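Local coordinates for collagen adhesin (Staphylococcus aureus, PDB 2F68), which binds collagen as a surface adhesin of the bacterium, probably by wrapping its two domains around the collagen triple helix, at residues 10-13 against 14-17. Numbering follows the deposited sequence.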
loop_
_atom_site.group_PDB
_atom_site.type_symbol
_atom_site.label_atom_id
_atom_site.label_comp_id
_atom_site.label_asym_id
_atom_site.label_seq_id
_atom_site.Cartn_x
_atom_site.Cartn_y
_atom_site.Cartn_z
ATOM N N ARG A 10 13.603 -11.257 -25.453
ATOM C CA ARG A 10 12.662 -11.095 -26.557
ATOM C C ARG A 10 11.282 -10.684 -26.045
ATOM O O ARG A 10 10.647 -11.421 -25.287
ATOM C CB ARG A 10 12.579 -12.388 -27.379
ATOM C CG ARG A 10 11.808 -12.268 -28.691
ATOM C CD ARG A 10 12.086 -13.449 -29.616
ATOM N NE ARG A 10 11.501 -14.700 -29.132
ATOM C CZ ARG A 10 10.362 -15.226 -29.576
ATOM N NH1 ARG A 10 9.661 -14.617 -30.526
ATOM N NH2 ARG A 10 9.920 -16.369 -29.070
ATOM N N ASP A 11 10.833 -9.502 -26.461
ATOM C CA ASP A 11 9.514 -8.998 -26.090
ATOM C C ASP A 11 8.446 -9.698 -26.928
ATOM O O ASP A 11 8.334 -9.464 -28.136
ATOM C CB ASP A 11 9.444 -7.476 -26.271
ATOM C CG ASP A 11 8.352 -6.827 -25.427
ATOM O OD1 ASP A 11 7.327 -7.481 -25.135
ATOM O OD2 ASP A 11 8.521 -5.646 -25.057
ATOM N N ILE A 12 7.672 -10.560 -26.276
ATOM C CA ILE A 12 6.662 -11.378 -26.951
ATOM C C ILE A 12 5.228 -10.955 -26.607
ATOM O O ILE A 12 4.278 -11.713 -26.825
ATOM C CB ILE A 12 6.856 -12.893 -26.656
ATOM C CG1 ILE A 12 6.870 -13.161 -25.143
ATOM C CG2 ILE A 12 8.130 -13.410 -27.325
ATOM C CD1 ILE A 12 6.420 -14.559 -24.749
ATOM N N SER A 13 5.083 -9.740 -26.082
ATOM C CA SER A 13 3.785 -9.216 -25.652
ATOM C C SER A 13 2.816 -8.985 -26.812
ATOM O O SER A 13 1.620 -9.247 -26.688
ATOM C CB SER A 13 3.965 -7.924 -24.848
ATOM O OG SER A 13 4.613 -6.926 -25.621
ATOM N N SER A 14 3.338 -8.496 -27.935
ATOM C CA SER A 14 2.521 -8.210 -29.116
ATOM C C SER A 14 2.007 -9.478 -29.800
ATOM O O SER A 14 0.977 -9.449 -30.477
ATOM C CB SER A 14 3.307 -7.359 -30.115
ATOM O OG SER A 14 3.661 -6.107 -29.552
ATOM N N THR A 15 2.725 -10.583 -29.614
ATOM C CA THR A 15 2.396 -11.847 -30.274
ATOM C C THR A 15 1.606 -12.816 -29.392
ATOM O O THR A 15 0.685 -13.479 -29.871
ATOM C CB THR A 15 3.663 -12.565 -30.801
ATOM O OG1 THR A 15 4.626 -12.684 -29.745
ATOM C CG2 THR A 15 4.279 -11.795 -31.964
ATOM N N ASN A 16 1.958 -12.887 -28.109
ATOM C CA ASN A 16 1.430 -13.931 -27.224
ATOM C C ASN A 16 0.266 -13.545 -26.302
ATOM O O ASN A 16 -0.520 -14.411 -25.910
ATOM C CB ASN A 16 2.564 -14.583 -26.425
ATOM C CG ASN A 16 3.450 -15.470 -27.288
ATOM O OD1 ASN A 16 4.611 -15.153 -27.536
ATOM N ND2 ASN A 16 2.898 -16.585 -27.755
ATOM N N VAL A 17 0.159 -12.261 -25.957
ATOM C CA VAL A 17 -0.920 -11.775 -25.085
ATOM C C VAL A 17 -2.276 -11.880 -25.783
ATOM O O VAL A 17 -2.437 -11.433 -26.921
ATOM C CB VAL A 17 -0.671 -10.321 -24.596
ATOM C CG1 VAL A 17 -1.856 -9.799 -23.785
ATOM C CG2 VAL A 17 0.597 -10.248 -23.766
HETATM O O HOH W 1 6.902 -16.487 -29.522
HETATM O O HOH W 2 6.217 -6.957 -28.349
HETATM O O HOH W 3 -1.235 -9.007 -28.123
#
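With chi1 of N16 at -72°, its CG sits beside the backbone N and the amide turns back over I12, whose own CG1 lies between its backbone N and carbonyl carbon (chi1 55°). N16 OD1 thus comes 3.3 Å from I12 CB and also touches CD1 of I12, so the amide oxygen rests against the aliphatic side chain. The other end of the amide is spoken for: ND2 donates to the backbone oxygens of D40 and G44, which fixes which way round the amide lies. On the backbone side, the I12 carbonyl takes the N16 N-H at 2.9 Å (N16 N to I12 O); T15 N adds a weak bond, and T15 OG1 stands 3.1 Å from I12 O. V17 N closes the turn with a weak bond to S13 O. At the entrance, S13 OG binds D11 OD1 at 2.8 Å, meeting the carboxylate from 40° above its plane, and S13 N adds a weak bond to that same oxygen. I12, at the N-cap position, leads into the single helical turn 13-16, which links the short, weakly bonded strand about 10-11, paired parallel with 50-54, to strand 17-27 in the mixed sheet of what is probably the Ig-like domain.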